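Local coordinates for adhesin (Streptococcus sanguinis SK1 = NCTC 7863, PDB 6VT2), which binds sialoglycans through two tandem Siglec-like modules, probably attaching the streptococcus to glycosylated host surfaces, at residues Gln134-Thr139 with Asp190-Ala195; Asp153-Ala158 with Gly178-Thr183; Val368-Val371 with Ser377-Val380. All blocks are in the same frame, centred on the assembly; numbering follows the deposited sequence.

Overall arrangement
From the N terminus the chain first passes through a Siglec-like domain, then enters the Rib-type domain that holds contacts 1 and 2. Contact 1 closes a loop of 50 residues between 134-139 and 190-195, bringing the entry loop onto the last strand of a three-stranded sheet. Nested inside that loop, contact 2 sets helix 149-162 on the central strand, 180-183. The two centres lie 7 Å apart, and backbone bonds join strands 180-183 and 189-192. After a second Siglec-like domain comes contact 3, in series, a hairpin of the second Rib-type domain with its centre about 70 Å from those of the other two.

Contact 1: Gln134-Thr139 with Asp190-Ala195; sequences QVPTLT and DTIAAA. With CA (calcium ion), chain I.
Gln-134 to Leu-138 runs as an extended loop past the end of strand 189-192, from Ile-192 to the 3-10 turn at Ala-195, with end-to-end directions 34° apart. The backbones stay well separated: the nearest CA pair, Leu-138 and Ala-195, is 8.7 Å apart, so side chains of one segment reach across to side chains or carbonyls of the other. Ile-192 carries most of it. Its CB points toward the loop, and with CG1 anti to the carbonyl carbon (chi1 -54°) the two branches part: CD1 reaches to 4.0 Å from Gln-134 O, while CG2 lies 4.2 Å from Pro-136 CD, an apolar touch on the proline ring. At the other end Leu-138 CD2 comes within 3.9 Å of Ala-195 O, a methyl against a backbone carbonyl where both residues are exposed. Gln-134 O has a polar partner as well, a hydrogen bond from Asn-163 ND2.

Two residues before Ile-192, the carboxylate of Asp-190 holds a calcium ion in bidentate fashion, OD1 and OD2 each 2.5 Å from the metal. Three waters also bind the ion, and Thr-128 OG1 and the carbonyl O of Tyr-131 join them. Asp-190 OD2 is also hydrogen-bonded to Tyr-184 OH. The calcium thus ties the chain at Thr-128 and Tyr-131, shortly before the loop, to strand 189-192. Around it, Ile-192 rests on Val-159 of helix 149-162 and on Val-180 and Ile-182 of strand 180-183, and Pro-136 packs on Ala-158 and Val-159, wedging the loop against helix and sheet together.

Contact 2: Asp153-Ala158 with Gly178-Thr183; sequences DAVIAA and GTVTIT
Val-155, on helix 149-162, meets Val-180 at the start of strand 180-183, and most of the contact passes between these two side chains. CB of Val-155 points from the helix toward the strand and divides into two methyls. CG1, anti to the backbone N (chi1 168°), is the branch that crosses: it stands 3.4 Å from Val-180 CG2, closer than carbon atoms usually pack, and 4.5 Å from Gly-178 O. The other methyl, CG2, sits beside the backbone N and leaves these contacts to CG1. The backbones come nearest where the chain bends before the strand begins, the CA atoms of Val-155 and Gly-178 being 7.4 Å apart.

On Val-180 it is CG2, the branch beside the backbone N, that meets the helix. The two isopropyl groups slide past each other in opposite directions rather than meeting end on. Gly-178 has a positive phi of 90°, a backbone shape that glycine takes readily. Its carbonyl O is buried near the valine methyl but is satisfied by a hydrogen bond with Thr-197 OG1.

One turn further along the helix, Val-159 also touches Val-180, and with Ile-182 it continues the same apolar layer between helix and sheet. Ile-156 leans instead on Tyr-172 and Val-174 of the edge strand 171-174. The chemistry across 153-158 and 178-183 is therefore purely van der Waals: branched aliphatic groups pressed tightly together in the buried core of the Rib-type domain, while backbone bonds such as Ala-157 N to Asp-153 O stay within the helix and those between Val-180 and Ile-192 within the sheet.

Contact 3: Val368-Val371 with Ser377-Val380; sequences VQYV and SVTV
A β-hairpin pairs strand 369-371 with strand 378-380 in the second Rib-type domain, forming two of the three strands of its antiparallel sheet. The strand axes come within 4.7 Å, and their directions are 157° apart.

Between the two segments, the backbone hydrogen bonds belong to one pair, Val-371 and Thr-379: Val-371 N donates to Thr-379 O, and Thr-379 N returns the bond to Val-371 O, each at 2.8 Å. Gln-369 continues the pairing with Ile-381. Tyr-370 and Val-380 make the adjacent non-hydrogen-bonded pair. CA-H...O contacts run alongside, the shortest between Val-378 CA and Val-371 O at 3.3 Å.

Apolar contacts gather on the face that carries Tyr-370 and Val-380. The phenol ring of Tyr-370, set there by a chi1 of -59° that puts CG beside the backbone N, lies next to Val-380, the two side chains pointing the same way. Val-378 crosses it obliquely, its CG1 4.1 Å from Tyr-370 CB. Val-368 adds a looser touch, CG1 to Val-380 CG1 at 4.4 Å. Helix 346-360 lies against this face: Tyr-370 touches Glu-353, Val-356 and Asn-360, while Val-378 touches Ile-352.

On the other face lie Val-371 and Thr-379, their CB atoms 4.3 Å apart. The polar ends look to the turn: Thr-379 OG1 bonds Asn-373 ND2, and Ser-377 OG bonds both Asp-375 OD1 and Asn-373 ND2, so one amide nitrogen links two hydroxyls at the hairpin end. At the ring, Val-380 CG2 sits in the plane at the edge of Tyr-370, 3.9 Å from its CD1.

Contact 1: Gln134-Thr139 with Asp190-Ala195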
ATOM      1  N   GLN A 134     -10.654 -15.172   4.078  1.00 24.36           N
ATOM      2  CA  GLN A 134      -9.201 -15.184   4.034  1.00 30.04           C
ATOM      3  C   GLN A 134      -8.655 -14.580   5.319  1.00 27.32           C
ATOM      4  O   GLN A 134      -9.289 -13.733   5.954  1.00 24.28           O
ATOM      5  CB  GLN A 134      -8.689 -14.408   2.821  1.00 40.35           C
ATOM      6  CG  GLN A 134      -8.974 -15.113   1.487  1.00 46.82           C
ATOM      7  CD  GLN A 134      -7.728 -15.691   0.850  1.00 52.95           C
ATOM      8  OE1 GLN A 134      -6.619 -15.564   1.384  1.00 62.59           O
ATOM      9  NE2 GLN A 134      -7.898 -16.319  -0.309  1.00 59.90           N
ATOM     10  N   VAL A 135      -7.491 -15.064   5.722  1.00 24.30           N
ATOM     11  CA  VAL A 135      -6.852 -14.556   6.929  1.00 32.83           C
ATOM     12  C   VAL A 135      -6.387 -13.125   6.686  1.00 29.88           C
ATOM     13  O   VAL A 135      -6.010 -12.768   5.556  1.00 28.78           O
ATOM     14  CB  VAL A 135      -5.671 -15.435   7.353  1.00 28.56           C
ATOM     15  CG1 VAL A 135      -6.061 -16.891   7.431  1.00 31.51           C
ATOM     16  CG2 VAL A 135      -4.483 -15.248   6.377  1.00 30.77           C
ATOM     17  N   PRO A 136      -6.444 -12.274   7.700  1.00 22.15           N
ATOM     18  CA  PRO A 136      -5.960 -10.897   7.562  1.00 22.55           C
ATOM     19  C   PRO A 136      -4.452 -10.814   7.764  1.00 25.63           C
ATOM     20  O   PRO A 136      -3.777 -11.769   8.143  1.00 26.12           O
ATOM     21  CB  PRO A 136      -6.694 -10.150   8.672  1.00 24.43           C
ATOM     22  CG  PRO A 136      -6.685 -11.188   9.798  1.00 21.81           C
ATOM     23  CD  PRO A 136      -6.814 -12.590   9.091  1.00 21.03           C
ATOM     24  N   THR A 137      -3.922  -9.626   7.507  1.00 22.23           N
ATOM     25  CA  THR A 137      -2.583  -9.339   7.990  1.00 25.71           C
ATOM     26  C   THR A 137      -2.649  -9.405   9.510  1.00 19.02           C
ATOM     27  O   THR A 137      -3.605  -8.896  10.103  1.00 22.55           O
ATOM     28  CB  THR A 137      -2.114  -7.958   7.533  1.00 23.45           C
ATOM     29  OG1 THR A 137      -3.002  -6.932   7.995  1.00 34.35           O
ATOM     30  CG2 THR A 137      -2.059  -7.868   5.997  1.00 28.86           C
ATOM     31  N   LEU A 138      -1.591  -9.915  10.122  1.00 22.30           N
ATOM     32  CA  LEU A 138      -1.461 -10.027  11.585  1.00 27.30           C
ATOM     33  C   LEU A 138      -1.491  -8.635  12.217  1.00 27.08           C
ATOM     34  O   LEU A 138      -0.917  -7.706  11.683  1.00 22.88           O
ATOM     35  CB  LEU A 138      -0.162 -10.726  11.957  1.00 26.15           C
ATOM     36  CG  LEU A 138      -0.274 -12.236  12.035  1.00 36.39           C
ATOM     37  CD1 LEU A 138       1.054 -12.908  12.309  1.00 39.02           C
ATOM     38  CD2 LEU A 138      -1.285 -12.620  13.109  1.00 32.49           C
ATOM     39  N   THR A 139      -2.225  -8.484  13.288  1.00 20.78           N
ATOM     40  CA  THR A 139      -2.205  -7.245  14.045  1.00 17.89           C
ATOM     41  C   THR A 139      -1.303  -7.481  15.239  1.00 18.08           C
ATOM     42  O   THR A 139      -1.492  -8.453  15.966  1.00 18.45           O
ATOM     43  CB  THR A 139      -3.593  -6.821  14.474  1.00 19.23           C
ATOM     44  OG1 THR A 139      -4.364  -6.502  13.304  1.00 23.63           O
ATOM     45  CG2 THR A 139      -3.511  -5.639  15.334  1.00 20.69           C
ATOM     46  N   ASP A 190     -18.425 -17.817  10.399  1.00 16.93           N
ATOM     47  CA  ASP A 190     -17.078 -18.339  10.231  1.00 15.75           C
ATOM     48  C   ASP A 190     -16.284 -17.796  11.408  1.00 19.33           C
ATOM     49  O   ASP A 190     -16.606 -16.730  11.943  1.00 15.82           O
ATOM     50  CB  ASP A 190     -16.497 -17.934   8.926  1.00 14.21           C
ATOM     51  CG  ASP A 190     -16.804 -18.901   7.833  1.00 16.87           C
ATOM     52  OD1 ASP A 190     -16.663 -20.115   8.064  1.00 18.30           O
ATOM     53  OD2 ASP A 190     -17.131 -18.453   6.732  1.00 16.83           O
ATOM     54  N   THR A 191     -15.243 -18.522  11.788  1.00 15.15           N
ATOM     55  CA  THR A 191     -14.322 -18.090  12.833  1.00 15.54           C
ATOM     56  C   THR A 191     -12.911 -17.994  12.276  1.00 15.30           C
ATOM     57  O   THR A 191     -12.468 -18.841  11.480  1.00 16.72           O
ATOM     58  CB  THR A 191     -14.318 -19.082  13.995  1.00 18.86           C
ATOM     59  OG1 THR A 191     -15.639 -19.184  14.592  1.00 21.93           O
ATOM     60  CG2 THR A 191     -13.317 -18.656  15.061  1.00 19.55           C
ATOM     61  N   ILE A 192     -12.209 -16.922  12.630  1.00 14.84           N
ATOM     62  CA  ILE A 192     -10.786 -16.825  12.336  1.00 17.73           C
ATOM     63  C   ILE A 192     -10.062 -16.858  13.671  1.00 14.11           C
ATOM     64  O   ILE A 192     -10.320 -16.016  14.531  1.00 16.30           O
ATOM     65  CB  ILE A 192     -10.457 -15.560  11.551  1.00 17.09           C
ATOM     66  CG1 ILE A 192     -11.306 -15.445  10.291  1.00 20.22           C
ATOM     67  CG2 ILE A 192      -8.964 -15.603  11.130  1.00 19.78           C
ATOM     68  CD1 ILE A 192     -10.982 -14.212   9.515  1.00 18.01           C
ATOM     69  N   ALA A 193      -9.201 -17.859  13.860  1.00 15.48           N
ATOM     70  CA  ALA A 193      -8.568 -18.091  15.147  1.00 16.44           C
ATOM     71  C   ALA A 193      -7.590 -16.985  15.449  1.00 16.20           C
ATOM     72  O   ALA A 193      -6.975 -16.403  14.539  1.00 15.60           O
ATOM     73  CB  ALA A 193      -7.820 -19.414  15.161  1.00 23.12           C
ATOM     74  N   ALA A 194      -7.466 -16.732  16.749  1.00 15.72           N
ATOM     75  CA  ALA A 194      -6.562 -15.699  17.261  1.00 20.50           C
ATOM     76  C   ALA A 194      -5.152 -15.841  16.721  1.00 20.80           C
ATOM     77  O   ALA A 194      -4.494 -14.842  16.439  1.00 16.72           O
ATOM     78  CB  ALA A 194      -6.534 -15.745  18.777  1.00 19.11           C
ATOM     79  N   ALA A 195      -4.684 -17.067  16.526  1.00 20.77           N
ATOM     80  CA  ALA A 195      -3.344 -17.259  15.975  1.00 18.33           C
ATOM     81  C   ALA A 195      -3.209 -16.634  14.601  1.00 29.81           C
ATOM     82  O   ALA A 195      -2.104 -16.244  14.187  1.00 23.17           O
ATOM     83  CB  ALA A 195      -3.023 -18.759  15.923  1.00 28.23           C
TER
HETATM   84 CA    CA I 703     -17.495 -20.731   5.739  1.00 17.54          CA
HETATM   85  O   HOH W   1     -17.702 -22.871   6.667  1.00 32.39           O
HETATM   86  O   HOH W   2     -15.100 -21.265   5.758  1.00 28.70           O
HETATM   87  O   HOH W   3     -17.029 -22.273   4.029  1.00 29.54           O

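Contact 2: Asp153-Ala158 with Gly178-Thr183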
ATOM      1  N   ASP A 153     -10.758  -3.089  16.716  1.00 24.57           N
ATOM      2  CA  ASP A 153     -11.161  -2.390  15.507  1.00 26.32           C
ATOM      3  C   ASP A 153     -10.147  -2.635  14.416  1.00 21.29           C
ATOM      4  O   ASP A 153     -10.507  -2.758  13.235  1.00 28.93           O
ATOM      5  CB  ASP A 153     -11.343  -0.904  15.783  1.00 32.01           C
ATOM      6  CG  ASP A 153     -12.556  -0.628  16.661  1.00 41.93           C
ATOM      7  OD1 ASP A 153     -13.504  -1.445  16.650  1.00 48.64           O
ATOM      8  OD2 ASP A 153     -12.569   0.407  17.359  1.00 52.94           O
ATOM      9  N   ALA A 154      -8.865  -2.706  14.795  1.00 22.93           N
ATOM     10  CA  ALA A 154      -7.809  -2.923  13.817  1.00 18.64           C
ATOM     11  C   ALA A 154      -7.895  -4.325  13.229  1.00 26.35           C
ATOM     12  O   ALA A 154      -7.613  -4.529  12.042  1.00 22.60           O
ATOM     13  CB  ALA A 154      -6.429  -2.708  14.428  1.00 26.68           C
ATOM     14  N   VAL A 155      -8.224  -5.318  14.052  1.00 19.06           N
ATOM     15  CA  VAL A 155      -8.386  -6.668  13.519  1.00 18.55           C
ATOM     16  C   VAL A 155      -9.562  -6.717  12.558  1.00 16.92           C
ATOM     17  O   VAL A 155      -9.431  -7.253  11.454  1.00 20.74           O
ATOM     18  CB  VAL A 155      -8.541  -7.674  14.659  1.00 17.83           C
ATOM     19  CG1 VAL A 155      -9.003  -9.030  14.119  1.00 15.09           C
ATOM     20  CG2 VAL A 155      -7.206  -7.796  15.443  1.00 15.93           C
ATOM     21  N   ILE A 156     -10.691  -6.109  12.936  1.00 20.95           N
ATOM     22  CA  ILE A 156     -11.862  -6.093  12.061  1.00 19.29           C
ATOM     23  C   ILE A 156     -11.511  -5.439  10.744  1.00 25.01           C
ATOM     24  O   ILE A 156     -11.899  -5.909   9.663  1.00 23.60           O
ATOM     25  CB  ILE A 156     -13.046  -5.381  12.732  1.00 25.55           C
ATOM     26  CG1 ILE A 156     -13.518  -6.173  13.937  1.00 24.14           C
ATOM     27  CG2 ILE A 156     -14.189  -5.185  11.716  1.00 28.71           C
ATOM     28  CD1 ILE A 156     -14.623  -5.518  14.696  1.00 34.50           C
ATOM     29  N   ALA A 157     -10.796  -4.324  10.808  1.00 26.03           N
ATOM     30  CA  ALA A 157     -10.433  -3.633   9.582  1.00 27.58           C
ATOM     31  C   ALA A 157      -9.540  -4.498   8.717  1.00 20.25           C
ATOM     32  O   ALA A 157      -9.653  -4.498   7.482  1.00 24.55           O
ATOM     33  CB  ALA A 157      -9.736  -2.326   9.932  1.00 27.94           C
ATOM     34  N   ALA A 158      -8.613  -5.222   9.343  1.00 22.25           N
ATOM     35  CA  ALA A 158      -7.715  -6.070   8.573  1.00 18.29           C
ATOM     36  C   ALA A 158      -8.458  -7.289   7.999  1.00 23.01           C
ATOM     37  O   ALA A 158      -8.123  -7.786   6.919  1.00 23.77           O
ATOM     38  CB  ALA A 158      -6.558  -6.546   9.434  1.00 24.10           C
ATOM     39  N   GLY A 178      -8.567 -11.854  20.313  1.00 16.56           N
ATOM     40  CA  GLY A 178      -8.417 -11.699  18.886  1.00 16.17           C
ATOM     41  C   GLY A 178      -9.130 -12.716  18.000  1.00 13.24           C
ATOM     42  O   GLY A 178      -9.000 -12.625  16.778  1.00 15.23           O
ATOM     43  N   THR A 179      -9.908 -13.633  18.577  1.00 12.23           N
ATOM     44  CA  THR A 179     -10.693 -14.552  17.781  1.00 14.12           C
ATOM     45  C   THR A 179     -11.772 -13.765  17.067  1.00 11.77           C
ATOM     46  O   THR A 179     -12.536 -13.025  17.697  1.00 15.77           O
ATOM     47  CB  THR A 179     -11.339 -15.601  18.657  1.00 17.18           C
ATOM     48  OG1 THR A 179     -10.364 -16.332  19.395  1.00 17.42           O
ATOM     49  CG2 THR A 179     -12.090 -16.615  17.778  1.00 15.47           C
ATOM     50  N   VAL A 180     -11.890 -13.981  15.757  1.00 12.58           N
ATOM     51  CA  VAL A 180     -12.828 -13.214  14.970  1.00 13.66           C
ATOM     52  C   VAL A 180     -14.007 -14.099  14.621  1.00 13.61           C
ATOM     53  O   VAL A 180     -13.838 -15.213  14.123  1.00 15.71           O
ATOM     54  CB  VAL A 180     -12.169 -12.676  13.707  1.00 16.05           C
ATOM     55  CG1 VAL A 180     -13.278 -12.079  12.764  1.00 14.93           C
ATOM     56  CG2 VAL A 180     -11.167 -11.614  14.049  1.00 15.54           C
ATOM     57  N   THR A 181     -15.184 -13.599  14.867  1.00 13.99           N
ATOM     58  CA  THR A 181     -16.403 -14.270  14.443  1.00 14.30           C
ATOM     59  C   THR A 181     -17.034 -13.440  13.350  1.00 16.43           C
ATOM     60  O   THR A 181     -17.353 -12.272  13.563  1.00 18.11           O
ATOM     61  CB  THR A 181     -17.363 -14.423  15.605  1.00 17.33           C
ATOM     62  OG1 THR A 181     -16.788 -15.251  16.587  1.00 19.69           O
ATOM     63  CG2 THR A 181     -18.685 -15.092  15.112  1.00 18.26           C
ATOM     64  N   ILE A 182     -17.228 -14.010  12.168  1.00 13.64           N
ATOM     65  CA  ILE A 182     -17.890 -13.333  11.029  1.00 15.60           C
ATOM     66  C   ILE A 182     -19.293 -13.902  11.022  1.00 18.49           C
ATOM     67  O   ILE A 182     -19.392 -15.065  11.040  1.00 16.12           O
ATOM     68  CB  ILE A 182     -17.148 -13.621   9.719  1.00 16.30           C
ATOM     69  CG1 ILE A 182     -15.683 -13.182   9.834  1.00 15.41           C
ATOM     70  CG2 ILE A 182     -17.847 -12.993   8.499  1.00 21.47           C
ATOM     71  CD1 ILE A 182     -14.806 -13.573   8.687  1.00 18.89           C
ATOM     72  N   THR A 183     -20.310 -13.083  11.099  1.00 14.17           N
ATOM     73  CA  THR A 183     -21.685 -13.574  11.094  1.00 15.23           C
ATOM     74  C   THR A 183     -22.262 -13.181   9.754  1.00 18.70           C
ATOM     75  O   THR A 183     -22.348 -12.050   9.473  1.00 16.89           O
ATOM     76  CB  THR A 183     -22.513 -13.025  12.246  1.00 16.84           C
ATOM     77  OG1 THR A 183     -21.887 -13.425  13.456  1.00 18.98           O
ATOM     78  CG2 THR A 183     -23.931 -13.533  12.281  1.00 18.10           C
TER

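Contact 3: Val368-Val371 with Ser377-Val380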
ATOM      1  N   VAL A 368      31.818  33.570  -4.208  1.00 10.92           N
ATOM      2  CA  VAL A 368      33.243  33.263  -3.917  1.00 11.73           C
ATOM      3  C   VAL A 368      34.047  34.537  -4.115  1.00 12.87           C
ATOM      4  O   VAL A 368      33.661  35.393  -4.881  1.00 13.69           O
ATOM      5  CB  VAL A 368      33.897  32.181  -4.789  1.00 17.20           C
ATOM      6  CG1 VAL A 368      33.472  30.900  -4.203  1.00 26.00           C
ATOM      7  CG2 VAL A 368      33.654  32.383  -6.263  1.00 15.51           C
ATOM      8  N   GLN A 369      35.178  34.578  -3.449  1.00 11.81           N
ATOM      9  CA  GLN A 369      36.110  35.692  -3.615  1.00 11.90           C
ATOM     10  C   GLN A 369      37.377  35.094  -4.235  1.00 11.49           C
ATOM     11  O   GLN A 369      37.745  34.044  -3.872  1.00 12.03           O
ATOM     12  CB  GLN A 369      36.415  36.381  -2.296  1.00 17.68           C
ATOM     13  CG  GLN A 369      35.270  37.205  -1.773  1.00 21.10           C
ATOM     14  CD  GLN A 369      35.148  38.605  -2.329  1.00 39.63           C
ATOM     15  OE1 GLN A 369      35.719  38.962  -3.331  1.00 49.12           O
ATOM     16  NE2 GLN A 369      34.280  39.397  -1.733  1.00 48.95           N
ATOM     17  N   TYR A 370      37.939  35.768  -5.210  1.00 11.52           N
ATOM     18  CA  TYR A 370      39.220  35.411  -5.774  1.00 15.04           C
ATOM     19  C   TYR A 370      40.262  36.438  -5.330  1.00 13.19           C
ATOM     20  O   TYR A 370      40.019  37.667  -5.339  1.00 18.21           O
ATOM     21  CB  TYR A 370      39.114  35.386  -7.273  1.00 14.19           C
ATOM     22  CG  TYR A 370      38.112  34.439  -7.805  1.00 13.43           C
ATOM     23  CD1 TYR A 370      38.253  33.074  -7.657  1.00 16.16           C
ATOM     24  CD2 TYR A 370      37.017  34.893  -8.475  1.00 18.74           C
ATOM     25  CE1 TYR A 370      37.350  32.220  -8.213  1.00 12.93           C
ATOM     26  CE2 TYR A 370      36.103  34.053  -8.992  1.00 20.21           C
ATOM     27  CZ  TYR A 370      36.276  32.697  -8.830  1.00 16.07           C
ATOM     28  OH  TYR A 370      35.405  31.829  -9.309  1.00 17.50           O
ATOM     29  N   VAL A 371      41.402  35.953  -4.920  1.00 11.21           N
ATOM     30  CA  VAL A 371      42.532  36.836  -4.650  1.00 11.69           C
ATOM     31  C   VAL A 371      43.667  36.359  -5.536  1.00 12.64           C
ATOM     32  O   VAL A 371      44.134  35.227  -5.396  1.00 12.81           O
ATOM     33  CB  VAL A 371      42.953  36.832  -3.174  1.00 16.17           C
ATOM     34  CG1 VAL A 371      44.123  37.724  -2.955  1.00 17.95           C
ATOM     35  CG2 VAL A 371      41.781  37.264  -2.296  1.00 19.50           C
ATOM     36  N   SER A 377      49.211  32.916  -8.677  1.00 11.46           N
ATOM     37  CA  SER A 377      48.324  31.928  -8.087  1.00  9.24           C
ATOM     38  C   SER A 377      47.097  32.642  -7.567  1.00 10.50           C
ATOM     39  O   SER A 377      47.107  33.847  -7.329  1.00 11.58           O
ATOM     40  CB  SER A 377      49.031  31.195  -6.981  1.00 12.04           C
ATOM     41  OG  SER A 377      49.284  32.033  -5.896  1.00 13.16           O
ATOM     42  N   VAL A 378      45.992  31.892  -7.504  1.00 12.02           N
ATOM     43  CA  VAL A 378      44.715  32.455  -7.156  1.00 11.18           C
ATOM     44  C   VAL A 378      44.212  31.732  -5.929  1.00 10.53           C
ATOM     45  O   VAL A 378      44.126  30.502  -5.914  1.00 13.66           O
ATOM     46  CB  VAL A 378      43.708  32.353  -8.299  1.00 10.61           C
ATOM     47  CG1 VAL A 378      42.366  32.993  -7.813  1.00 11.52           C
ATOM     48  CG2 VAL A 378      44.197  33.055  -9.490  1.00 12.47           C
ATOM     49  N   THR A 379      43.938  32.491  -4.886  1.00  9.81           N
ATOM     50  CA  THR A 379      43.255  31.959  -3.717  1.00 10.03           C
ATOM     51  C   THR A 379      41.764  32.131  -3.916  1.00  9.24           C
ATOM     52  O   THR A 379      41.301  33.234  -4.165  1.00  9.57           O
ATOM     53  CB  THR A 379      43.669  32.694  -2.459  1.00 10.62           C
ATOM     54  OG1 THR A 379      45.086  32.622  -2.368  1.00 15.04           O
ATOM     55  CG2 THR A 379      43.058  32.018  -1.227  1.00 14.11           C
ATOM     56  N   VAL A 380      41.031  31.034  -3.796  1.00  9.22           N
ATOM     57  CA  VAL A 380      39.595  31.018  -3.900  1.00  9.33           C
ATOM     58  C   VAL A 380      39.078  30.907  -2.474  1.00  9.23           C
ATOM     59  O   VAL A 380      39.393  29.949  -1.763  1.00 10.58           O
ATOM     60  CB  VAL A 380      39.138  29.830  -4.736  1.00 10.96           C
ATOM     61  CG1 VAL A 380      37.664  29.764  -4.847  1.00 11.12           C
ATOM     62  CG2 VAL A 380      39.766  29.860  -6.128  1.00 13.34           C
TER